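Local coordinates for protein D-alanyl-D-alanine carboxypeptidase (Vibrio cholerae, PDB 5TR7) that probably removes the terminal D-alanine from peptidoglycan precursor peptides as a penicillin-binding serine carboxypeptidase of the S11 family, at residues A[37-42]-A[151-156]; A[126-131]-A[157-162]; A[52-57]-A[107-112]. All coordinates share one frame; numbering follows the deposited sequence.

Interaction 1: residues A[37-42]-A[151-156]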
ATOM      1  N   THR A  37      -4.673  -2.584   1.023  1.00 53.90           N
ATOM      2  CA  THR A  37      -5.488  -1.737   1.906  1.00 58.18           C
ATOM      3  C   THR A  37      -4.584  -0.889   2.839  1.00 53.63           C
ATOM      4  O   THR A  37      -4.951   0.197   3.267  1.00 54.65           O
ATOM      5  CB  THR A  37      -6.381  -2.645   2.790  1.00 57.27           C
ATOM      6  OG1 THR A  37      -7.306  -3.340   1.959  1.00 61.65           O
ATOM      7  CG2 THR A  37      -7.166  -1.857   3.816  1.00 57.45           C
ATOM      8  N   LYS A  38      -3.376  -1.384   3.089  1.00 55.86           N
ATOM      9  CA  LYS A  38      -2.418  -0.682   3.954  1.00 50.83           C
ATOM     10  C   LYS A  38      -1.993   0.630   3.382  1.00 56.97           C
ATOM     11  O   LYS A  38      -1.590   1.544   4.128  1.00 56.43           O
ATOM     12  CB  LYS A  38      -1.256  -1.538   4.330  1.00 48.56           C
ATOM     13  CG  LYS A  38      -1.678  -2.796   5.117  1.00 53.88           C
ATOM     14  CD  LYS A  38      -0.500  -3.646   5.594  1.00 57.27           C
ATOM     15  CE  LYS A  38      -0.949  -4.830   6.449  1.00 63.99           C
ATOM     16  NZ  LYS A  38      -1.554  -5.908   5.653  1.00 70.30           N
ATOM     17  N   MET A  39      -2.093   0.775   2.064  1.00 55.12           N
ATOM     18  CA  MET A  39      -1.803   2.085   1.474  1.00 49.60           C
ATOM     19  C   MET A  39      -2.813   3.118   1.975  1.00 53.56           C
ATOM     20  O   MET A  39      -2.453   4.302   2.228  1.00 43.49           O
ATOM     21  CB  MET A  39      -1.877   2.040  -0.049  1.00 50.71           C
ATOM     22  CG  MET A  39      -0.705   1.265  -0.701  1.00 54.86           C
ATOM     23  SD  MET A  39      -0.683   1.493  -2.449  1.00 60.90           S
ATOM     24  CE  MET A  39      -2.212   0.935  -3.083  1.00 64.57           C
ATOM     25  N   MET A  40      -4.067   2.693   2.146  1.00 48.40           N
ATOM     26  CA  MET A  40      -5.087   3.672   2.580  1.00 49.63           C
ATOM     27  C   MET A  40      -4.828   3.998   4.048  1.00 51.75           C
ATOM     28  O   MET A  40      -4.950   5.127   4.483  1.00 56.20           O
ATOM     29  CB  MET A  40      -6.525   3.195   2.340  1.00 52.74           C
ATOM     30  CG  MET A  40      -7.550   4.232   2.885  1.00 57.17           C
ATOM     31  SD  MET A  40      -7.437   5.905   2.134  1.00 58.95           S
ATOM     32  CE  MET A  40      -8.166   5.268   0.601  1.00 61.98           C
ATOM     33  N   THR A  41      -4.436   2.994   4.808  1.00 54.79           N
ATOM     34  CA  THR A  41      -4.150   3.190   6.232  1.00 54.83           C
ATOM     35  C   THR A  41      -3.003   4.173   6.411  1.00 50.46           C
ATOM     36  O   THR A  41      -3.085   5.125   7.216  1.00 52.72           O
ATOM     37  CB  THR A  41      -3.850   1.840   6.886  1.00 56.40           C
ATOM     38  OG1 THR A  41      -5.056   1.051   6.878  1.00 57.21           O
ATOM     39  CG2 THR A  41      -3.370   1.995   8.314  1.00 51.88           C
ATOM     40  N   SER A  42      -1.951   3.983   5.631  1.00 53.01           N
ATOM     41  CA  SER A  42      -0.789   4.874   5.732  1.00 49.15           C
ATOM     42  C   SER A  42      -1.171   6.264   5.201  1.00 58.33           C
ATOM     43  O   SER A  42      -0.570   7.251   5.619  1.00 47.78           O
ATOM     44  CB  SER A  42       0.416   4.354   4.995  1.00 48.79           C
ATOM     45  OG  SER A  42       0.291   4.657   3.624  1.00 62.74           O
ATOM     46  N   TYR A 151      -7.782   0.718 -10.875  1.00 59.47           N
ATOM     47  CA  TYR A 151      -7.770   2.137 -11.128  1.00 56.00           C
ATOM     48  C   TYR A 151      -7.778   2.911  -9.812  1.00 53.49           C
ATOM     49  O   TYR A 151      -6.951   3.806  -9.631  1.00 54.97           O
ATOM     50  CB  TYR A 151      -8.975   2.553 -11.973  1.00 56.94           C
ATOM     51  CG  TYR A 151      -9.020   4.023 -12.220  1.00 57.26           C
ATOM     52  CD1 TYR A 151      -8.059   4.638 -13.038  1.00 60.68           C
ATOM     53  CD2 TYR A 151      -9.976   4.821 -11.621  1.00 56.64           C
ATOM     54  CE1 TYR A 151      -8.050   6.013 -13.204  1.00 66.55           C
ATOM     55  CE2 TYR A 151      -9.978   6.195 -11.808  1.00 57.39           C
ATOM     56  CZ  TYR A 151      -9.055   6.770 -12.638  1.00 63.46           C
ATOM     57  OH  TYR A 151      -9.087   8.123 -12.822  1.00 68.98           O
ATOM     58  N   ASP A 152      -8.679   2.549  -8.898  1.00 54.00           N
ATOM     59  CA  ASP A 152      -8.738   3.225  -7.602  1.00 57.83           C
ATOM     60  C   ASP A 152      -7.431   3.086  -6.818  1.00 61.71           C
ATOM     61  O   ASP A 152      -7.021   4.017  -6.139  1.00 61.41           O
ATOM     62  CB  ASP A 152      -9.893   2.748  -6.763  1.00 61.85           C
ATOM     63  CG  ASP A 152     -11.274   3.179  -7.327  1.00 64.61           C
ATOM     64  OD1 ASP A 152     -11.376   3.751  -8.443  1.00 65.09           O
ATOM     65  OD2 ASP A 152     -12.255   2.943  -6.616  1.00 64.83           O
ATOM     66  N   LEU A 153      -6.835   1.899  -6.884  1.00 51.12           N
ATOM     67  CA  LEU A 153      -5.563   1.681  -6.227  1.00 58.29           C
ATOM     68  C   LEU A 153      -4.462   2.566  -6.860  1.00 52.17           C
ATOM     69  O   LEU A 153      -3.616   3.099  -6.141  1.00 48.77           O
ATOM     70  CB  LEU A 153      -5.204   0.160  -6.227  1.00 64.27           C
ATOM     71  CG  LEU A 153      -6.142  -0.725  -5.370  1.00 55.31           C
ATOM     72  CD1 LEU A 153      -6.052  -2.179  -5.722  1.00 64.23           C
ATOM     73  CD2 LEU A 153      -5.821  -0.530  -3.913  1.00 53.44           C
ATOM     74  N   ALA A 154      -4.547   2.838  -8.167  1.00 47.27           N
ATOM     75  CA  ALA A 154      -3.602   3.721  -8.796  1.00 45.60           C
ATOM     76  C   ALA A 154      -3.768   5.141  -8.268  1.00 57.79           C
ATOM     77  O   ALA A 154      -2.773   5.853  -8.017  1.00 52.68           O
ATOM     78  CB  ALA A 154      -3.841   3.738 -10.281  1.00 46.45           C
ATOM     79  N   LEU A 155      -5.031   5.580  -8.157  1.00 52.57           N
ATOM     80  CA  LEU A 155      -5.307   6.913  -7.616  1.00 59.62           C
ATOM     81  C   LEU A 155      -4.731   6.977  -6.218  1.00 53.43           C
ATOM     82  O   LEU A 155      -4.139   7.944  -5.860  1.00 52.89           O
ATOM     83  CB  LEU A 155      -6.828   7.196  -7.540  1.00 55.84           C
ATOM     84  CG  LEU A 155      -7.608   7.461  -8.819  1.00 62.46           C
ATOM     85  CD1 LEU A 155      -9.149   7.515  -8.594  1.00 73.22           C
ATOM     86  CD2 LEU A 155      -7.121   8.717  -9.504  1.00 61.34           C
ATOM     87  N   LEU A 156      -4.833   5.890  -5.457  1.00 51.52           N
ATOM     88  CA  LEU A 156      -4.353   5.904  -4.094  1.00 58.74           C
ATOM     89  C   LEU A 156      -2.840   6.021  -4.028  1.00 53.61           C
ATOM     90  O   LEU A 156      -2.298   6.750  -3.197  1.00 46.03           O
ATOM     91  CB  LEU A 156      -4.856   4.691  -3.315  1.00 54.70           C
ATOM     92  CG  LEU A 156      -4.469   4.552  -1.857  1.00 51.50           C
ATOM     93  CD1 LEU A 156      -4.969   5.718  -1.068  1.00 59.69           C
ATOM     94  CD2 LEU A 156      -4.994   3.295  -1.255  1.00 53.83           C
TER
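L156 meets M39 and M40 together, its two methyl groups dividing the work against segment 37-42. CD2 lies 3.6 Å from M39 CB, and it also comes within 3.6 Å of the backbone N of M40, so this branch reaches the helix backbone itself. CD1 meets the end of M40, with M40 CE 3.6 Å away and the sulfur slightly farther off. M40 starts with CG anti to its backbone N (chi1 177°) and then bends at both later torsions, which folds the methyl back over L156; the two side chains cross at about a right angle. M39 leaves its helix toward helix 150-163 and ends with CE 4.0 Å from L153 CD2, again crossing nearly perpendicular. The axes of segments 37-42 and 151-156 come within 10.3 Å, with 33° between their N-to-C directions. Beyond the pair, M39 also packs on I200 and K201 of strand 196-205, and M40 on M121 and A125 of helix 114-127. The side-chain contacts are apolar: flexible thioethers fitted round branched leucines give the helix carrying the SxxK lysine a buried greasy underside, while K38, pointing away from this interface, hydrogen-bonds through NZ to OG of S35, the predicted nucleophile.

Interaction 2: residues A[126-131]-A[157-162]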
ATOM      1  N   SER A 126     -13.306   8.495  -0.683  1.00 61.94           N
ATOM      2  CA  SER A 126     -14.281   9.238  -1.455  1.00 64.28           C
ATOM      3  C   SER A 126     -13.715  10.586  -1.978  1.00 60.92           C
ATOM      4  O   SER A 126     -13.852  10.923  -3.139  1.00 60.44           O
ATOM      5  CB  SER A 126     -15.493   9.496  -0.593  1.00 63.00           C
ATOM      6  OG  SER A 126     -16.398  10.114  -1.366  1.00 64.95           O
ATOM      7  N   SER A 127     -13.029  11.331  -1.133  1.00 64.82           N
ATOM      8  CA  SER A 127     -12.503  12.610  -1.546  1.00 64.16           C
ATOM      9  C   SER A 127     -11.361  12.443  -2.558  1.00 63.20           C
ATOM     10  O   SER A 127     -10.964  13.393  -3.214  1.00 61.12           O
ATOM     11  CB  SER A 127     -12.101  13.398  -0.305  1.00 72.02           C
ATOM     12  OG  SER A 127     -10.906  12.900   0.188  1.00100.83           O
ATOM     13  N   LEU A 128     -10.777  11.247  -2.644  1.00 57.91           N
ATOM     14  CA  LEU A 128      -9.753  11.007  -3.633  1.00 54.70           C
ATOM     15  C   LEU A 128     -10.358  10.512  -4.959  1.00 58.46           C
ATOM     16  O   LEU A 128      -9.608  10.345  -5.877  1.00 60.35           O
ATOM     17  CB  LEU A 128      -8.748   9.990  -3.155  1.00 56.65           C
ATOM     18  CG  LEU A 128      -7.852  10.383  -1.968  1.00 59.55           C
ATOM     19  CD1 LEU A 128      -6.998   9.240  -1.466  1.00 56.82           C
ATOM     20  CD2 LEU A 128      -7.009  11.619  -2.225  1.00 55.48           C
ATOM     21  N   GLY A 129     -11.677  10.270  -5.077  1.00 60.23           N
ATOM     22  CA  GLY A 129     -12.225   9.774  -6.360  1.00 63.15           C
ATOM     23  C   GLY A 129     -12.157   8.246  -6.554  1.00 58.15           C
ATOM     24  O   GLY A 129     -12.304   7.718  -7.637  1.00 60.38           O
ATOM     25  N   MET A 130     -12.001   7.535  -5.454  1.00 57.20           N
ATOM     26  CA  MET A 130     -12.010   6.072  -5.458  1.00 60.31           C
ATOM     27  C   MET A 130     -13.494   5.644  -5.315  1.00 63.04           C
ATOM     28  O   MET A 130     -13.889   5.044  -4.332  1.00 58.42           O
ATOM     29  CB  MET A 130     -11.152   5.545  -4.305  1.00 59.19           C
ATOM     30  CG  MET A 130      -9.703   6.067  -4.375  1.00 57.49           C
ATOM     31  SD  MET A 130      -8.769   5.617  -2.938  1.00 62.91           S
ATOM     32  CE  MET A 130      -8.733   3.825  -2.955  1.00 52.85           C
ATOM     33  N   LYS A 131     -14.270   5.873  -6.347  1.00 68.01           N
ATOM     34  CA  LYS A 131     -15.709   5.591  -6.335  1.00 70.88           C
ATOM     35  C   LYS A 131     -16.084   4.110  -6.343  1.00 67.94           C
ATOM     36  O   LYS A 131     -17.221   3.792  -6.096  1.00 68.30           O
ATOM     37  CB  LYS A 131     -16.337   6.314  -7.513  1.00 76.76           C
ATOM     38  CG  LYS A 131     -15.883   7.772  -7.610  1.00 84.66           C
ATOM     39  CD  LYS A 131     -16.752   8.556  -8.562  1.00 91.17           C
ATOM     40  CE  LYS A 131     -16.628   8.006  -9.975  1.00 98.92           C
ATOM     41  NZ  LYS A 131     -17.444   8.790 -10.955  1.00109.99           N
ATOM     42  N   GLY A 157      -2.179   5.252  -4.862  1.00 57.02           N
ATOM     43  CA  GLY A 157      -0.702   5.303  -4.920  1.00 54.67           C
ATOM     44  C   GLY A 157      -0.272   6.725  -5.301  1.00 51.90           C
ATOM     45  O   GLY A 157       0.651   7.282  -4.716  1.00 51.12           O
ATOM     46  N   GLN A 158      -0.927   7.289  -6.326  1.00 46.37           N
ATOM     47  CA  GLN A 158      -0.637   8.633  -6.794  1.00 51.87           C
ATOM     48  C   GLN A 158      -0.840   9.651  -5.655  1.00 57.96           C
ATOM     49  O   GLN A 158      -0.012  10.552  -5.460  1.00 50.73           O
ATOM     50  CB  GLN A 158      -1.569   8.996  -7.977  1.00 50.73           C
ATOM     51  CG  GLN A 158      -1.436  10.426  -8.500  1.00 51.21           C
ATOM     52  CD  GLN A 158      -2.519  10.832  -9.484  1.00 55.82           C
ATOM     53  OE1 GLN A 158      -3.689  10.571  -9.304  1.00 57.34           O
ATOM     54  NE2 GLN A 158      -2.098  11.394 -10.582  1.00 55.41           N
ATOM     55  N   ALA A 159      -1.944   9.511  -4.928  1.00 55.94           N
ATOM     56  CA  ALA A 159      -2.247  10.424  -3.805  1.00 59.27           C
ATOM     57  C   ALA A 159      -1.231  10.347  -2.691  1.00 55.83           C
ATOM     58  O   ALA A 159      -0.987  11.353  -2.010  1.00 54.41           O
ATOM     59  CB  ALA A 159      -3.629  10.117  -3.235  1.00 58.66           C
ATOM     60  N   LEU A 160      -0.694   9.150  -2.465  1.00 49.78           N
ATOM     61  CA  LEU A 160       0.333   8.998  -1.448  1.00 56.05           C
ATOM     62  C   LEU A 160       1.553   9.843  -1.788  1.00 50.62           C
ATOM     63  O   LEU A 160       2.111  10.546  -0.949  1.00 52.07           O
ATOM     64  CB  LEU A 160       0.799   7.545  -1.291  1.00 49.59           C
ATOM     65  CG  LEU A 160       0.022   6.572  -0.439  1.00 51.05           C
ATOM     66  CD1 LEU A 160       0.470   5.124  -0.739  1.00 44.89           C
ATOM     67  CD2 LEU A 160       0.090   6.936   1.039  1.00 55.78           C
ATOM     68  N   ILE A 161       2.013   9.717  -3.017  1.00 49.42           N
ATOM     69  CA  ILE A 161       3.178  10.495  -3.481  1.00 42.61           C
ATOM     70  C   ILE A 161       2.849  11.955  -3.524  1.00 48.23           C
ATOM     71  O   ILE A 161       3.612  12.802  -3.141  1.00 48.61           O
ATOM     72  CB  ILE A 161       3.485  10.048  -4.885  1.00 46.60           C
ATOM     73  CG1 ILE A 161       3.880   8.570  -4.884  1.00 44.94           C
ATOM     74  CG2 ILE A 161       4.504  10.966  -5.537  1.00 44.38           C
ATOM     75  CD1 ILE A 161       3.937   7.957  -6.282  1.00 53.70           C
ATOM     76  N   ARG A 162       1.648  12.272  -3.956  1.00 51.06           N
ATOM     77  CA  ARG A 162       1.274  13.684  -4.096  1.00 50.77           C
ATOM     78  C   ARG A 162       0.970  14.439  -2.855  1.00 46.18           C
ATOM     79  O   ARG A 162       1.317  15.629  -2.763  1.00 49.77           O
ATOM     80  CB  ARG A 162      -0.011  13.761  -4.964  1.00 50.87           C
ATOM     81  CG  ARG A 162      -0.487  15.139  -5.341  1.00 53.39           C
ATOM     82  CD  ARG A 162      -1.993  15.178  -5.098  1.00 64.53           C
ATOM     83  NE  ARG A 162      -2.764  14.351  -5.961  1.00 61.71           N
ATOM     84  CZ  ARG A 162      -3.949  13.793  -5.689  1.00 57.75           C
ATOM     85  NH1 ARG A 162      -4.557  13.745  -4.511  1.00 59.82           N
ATOM     86  NH2 ARG A 162      -4.510  13.116  -6.637  1.00 72.13           N
TER
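A Schellman motif ends helix 114-127, and the last side chain before its glycine, L128, reaches across to A159 and R162 of helix 150-163. G129 has positive phi, 85°, as fits a glycine closing a helix end; its N donates to S126 O at 3.0 Å. Both branches of L128 straddle the small methyl of A159: CD2 lies 3.8 Å from A159 CB and CD1 3.9 Å from the same atom. With CG anti to the carbonyl carbon (chi1 -67°), L128 carries this fork toward the other helix. CD2 also stands 4.0 Å from R162 NH1, at the edge of the guanidinium and near its plane, where the L128 and R162 side chains run alongside with opposite senses. R162 bends at chi2 and chi3 and folds back along its own helix, bringing one guanidinium face over A159 CA, which lies 4.1 Å above the plane. The contact thus grades from a buried methyl at A159 to an exposed charged group at R162. Y43 of helix 37-50 touches both L128 and A159, adding a third helix to the apolar side, while M130 just beyond the turn packs on L156 and D152. The whole is a Schellman C-cap of helix 114-127 packed against helix 150-163, in the helical part of the penicillin-binding serine carboxypeptidase domain.

Interaction 3: residues A[52-57]-A[107-112]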
ATOM      1  N   GLY A  52      -0.537  17.549  12.341  1.00 60.26           N
ATOM      2  CA  GLY A  52      -0.181  17.680  13.757  1.00 60.01           C
ATOM      3  C   GLY A  52      -1.130  17.021  14.763  1.00 57.35           C
ATOM      4  O   GLY A  52      -1.003  17.271  15.918  1.00 58.09           O
ATOM      5  N   ASN A  53      -2.038  16.137  14.351  1.00 59.25           N
ATOM      6  CA  ASN A  53      -2.937  15.478  15.329  1.00 62.75           C
ATOM      7  C   ASN A  53      -2.242  14.379  16.056  1.00 66.06           C
ATOM      8  O   ASN A  53      -2.649  14.040  17.148  1.00 60.43           O
ATOM      9  CB  ASN A  53      -4.173  14.901  14.659  1.00 69.55           C
ATOM     10  CG  ASN A  53      -4.994  15.948  13.953  1.00 67.05           C
ATOM     11  OD1 ASN A  53      -4.824  17.107  14.153  1.00 72.86           O
ATOM     12  ND2 ASN A  53      -5.818  15.517  13.044  1.00 71.31           N
ATOM     13  N   ILE A  54      -1.236  13.769  15.425  1.00 59.55           N
ATOM     14  CA  ILE A  54      -0.387  12.807  16.134  1.00 59.59           C
ATOM     15  C   ILE A  54       1.058  13.177  15.806  1.00 58.25           C
ATOM     16  O   ILE A  54       1.303  13.815  14.804  1.00 62.93           O
ATOM     17  CB  ILE A  54      -0.643  11.335  15.694  1.00 65.62           C
ATOM     18  CG1 ILE A  54      -0.402  11.162  14.188  1.00 63.94           C
ATOM     19  CG2 ILE A  54      -2.046  10.914  16.090  1.00 66.49           C
ATOM     20  CD1 ILE A  54      -0.501   9.734  13.701  1.00 64.90           C
ATOM     21  N   SER A  55       2.001  12.792  16.651  1.00 62.97           N
ATOM     22  CA  SER A  55       3.428  12.992  16.395  1.00 54.46           C
ATOM     23  C   SER A  55       4.110  11.608  16.196  1.00 54.35           C
ATOM     24  O   SER A  55       3.762  10.630  16.814  1.00 54.60           O
ATOM     25  CB  SER A  55       4.104  13.622  17.589  1.00 55.63           C
ATOM     26  OG  SER A  55       5.547  13.531  17.483  1.00 55.50           O
ATOM     27  N   LEU A  56       5.153  11.610  15.400  1.00 56.46           N
ATOM     28  CA  LEU A  56       5.972  10.460  15.158  1.00 54.63           C
ATOM     29  C   LEU A  56       6.659   9.962  16.467  1.00 57.69           C
ATOM     30  O   LEU A  56       6.998   8.802  16.578  1.00 55.78           O
ATOM     31  CB  LEU A  56       7.021  10.827  14.118  1.00 54.69           C
ATOM     32  CG  LEU A  56       6.524  11.189  12.743  1.00 53.39           C
ATOM     33  CD1 LEU A  56       7.665  11.546  11.853  1.00 55.14           C
ATOM     34  CD2 LEU A  56       5.751  10.014  12.129  1.00 58.95           C
ATOM     35  N   ASN A  57       6.786  10.844  17.457  1.00 59.36           N
ATOM     36  CA  ASN A  57       7.405  10.536  18.756  1.00 58.68           C
ATOM     37  C   ASN A  57       6.398  10.052  19.823  1.00 61.52           C
ATOM     38  O   ASN A  57       6.821   9.703  20.924  1.00 64.32           O
ATOM     39  CB  ASN A  57       8.190  11.744  19.304  1.00 56.85           C
ATOM     40  CG  ASN A  57       9.423  12.096  18.459  1.00 58.72           C
ATOM     41  OD1 ASN A  57      10.077  11.233  17.912  1.00 58.65           O
ATOM     42  ND2 ASN A  57       9.771  13.394  18.392  1.00 58.19           N
ATOM     43  N   ALA A 107      -4.581   2.446  13.944  1.00 58.14           N
ATOM     44  CA  ALA A 107      -5.986   2.736  13.745  1.00 63.07           C
ATOM     45  C   ALA A 107      -6.590   3.244  15.052  1.00 68.18           C
ATOM     46  O   ALA A 107      -7.254   4.306  15.109  1.00 63.32           O
ATOM     47  CB  ALA A 107      -6.694   1.487  13.249  1.00 65.21           C
ATOM     48  N   GLU A 108      -6.273   2.520  16.129  1.00 70.01           N
ATOM     49  CA  GLU A 108      -6.771   2.879  17.440  1.00 74.09           C
ATOM     50  C   GLU A 108      -6.158   4.166  17.961  1.00 75.10           C
ATOM     51  O   GLU A 108      -6.860   4.980  18.550  1.00 77.37           O
ATOM     52  CB  GLU A 108      -6.578   1.744  18.447  1.00 71.86           C
ATOM     53  CG  GLU A 108      -7.397   0.505  18.160  1.00 70.90           C
ATOM     54  CD  GLU A 108      -7.205  -0.608  19.196  1.00 74.46           C
ATOM     55  OE1 GLU A 108      -6.217  -0.609  20.007  1.00 72.89           O
ATOM     56  OE2 GLU A 108      -8.102  -1.478  19.242  1.00 70.43           O
ATOM     57  N   HIS A 109      -4.869   4.369  17.726  1.00 73.61           N
ATOM     58  CA  HIS A 109      -4.216   5.600  18.221  1.00 68.40           C
ATOM     59  C   HIS A 109      -4.805   6.829  17.509  1.00 68.32           C
ATOM     60  O   HIS A 109      -4.902   7.904  18.069  1.00 70.72           O
ATOM     61  CB  HIS A 109      -2.705   5.504  17.918  1.00 63.88           C
ATOM     62  CG  HIS A 109      -1.910   6.677  18.370  1.00 62.09           C
ATOM     63  ND1 HIS A 109      -1.671   6.925  19.699  1.00 61.71           N
ATOM     64  CD2 HIS A 109      -1.262   7.649  17.687  1.00 60.00           C
ATOM     65  CE1 HIS A 109      -0.911   7.987  19.825  1.00 57.82           C
ATOM     66  NE2 HIS A 109      -0.667   8.466  18.621  1.00 58.58           N
ATOM     67  N   VAL A 110      -5.131   6.663  16.229  1.00 68.38           N
ATOM     68  CA  VAL A 110      -5.679   7.765  15.446  1.00 68.42           C
ATOM     69  C   VAL A 110      -7.147   8.069  15.726  1.00 70.05           C
ATOM     70  O   VAL A 110      -7.480   9.196  15.945  1.00 67.20           O
ATOM     71  CB  VAL A 110      -5.492   7.545  13.934  1.00 61.50           C
ATOM     72  CG1 VAL A 110      -6.313   8.499  13.108  1.00 65.16           C
ATOM     73  CG2 VAL A 110      -4.033   7.684  13.541  1.00 62.91           C
ATOM     74  N   ALA A 111      -8.006   7.066  15.742  1.00 66.55           N
ATOM     75  CA  ALA A 111      -9.444   7.280  15.900  1.00 70.00           C
ATOM     76  C   ALA A 111     -10.144   6.524  17.035  1.00 70.56           C
ATOM     77  O   ALA A 111     -11.355   6.400  16.997  1.00 75.11           O
ATOM     78  CB  ALA A 111     -10.104   6.949  14.557  1.00 76.12           C
ATOM     79  N   GLY A 112      -9.392   6.022  18.028  1.00 71.45           N
ATOM     80  CA  GLY A 112      -9.955   5.323  19.173  1.00 67.30           C
ATOM     81  C   GLY A 112     -10.271   3.868  18.919  1.00 69.79           C
ATOM     82  O   GLY A 112      -9.887   2.996  19.704  1.00 68.73           O
TER
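The imidazole of H109 receives the CG2 methyl of I54 obliquely. That methyl lies 3.7 Å from H109 CD2 and 3.8 Å from NE2, so it sits against the CD2-NE2 side of the ring, and I54 CB follows at 4.1 Å from NE2. H109 extends CG anti to its backbone N (chi1 -180°), which carries the ring out toward the 52-57 loop. Its NE2 also hydrogen-bonds D58 OD2, an oxygen that accepts from S55 N as well; one carboxylate therefore ties the ring to the loop that I54 belongs to and limits how the imidazole can turn. I54 uses its other branch on the neighbouring residue: CD1 stands 4.1 Å from V110 CG2, a looser apolar touch. Beside it, I54 packs on E48 and V49 of helix 37-50, and V110 also touches F117 and L120 of helix 114-127. The loop is shaped locally by G52, which closes helix 37-50 in a Schellman motif, and by S55 OG, which accepts from N57 N at 3.0 Å. I54, lying between this Schellman end and the ST turn at S55, packs against the last turn of helix 100-111, on the outer side of the helical part of the domain.

Overall arrangement
From the N terminus, helix 37-50 comes first and supplies interaction 1, which closes a loop of 108 residues when helix 150-163 arrives. Interaction 3 is nested inside that loop: the loop after helix 37-50 meets the end of helix 100-111, and the centres of interactions 1 and 3 are about 19 Å apart. Helix 114-127 follows, and its capped end opens interaction 2, which closes over 25 residues at 157-162, just after interaction 1 closes. Interactions 1 and 2 therefore cross, and they touch in space, both using helix 150-163. Interactions 3 and 2 run in series. Together they join four helices, with interaction 1 near the middle of the chain, interaction 2 farther out and interaction 3 at the periphery.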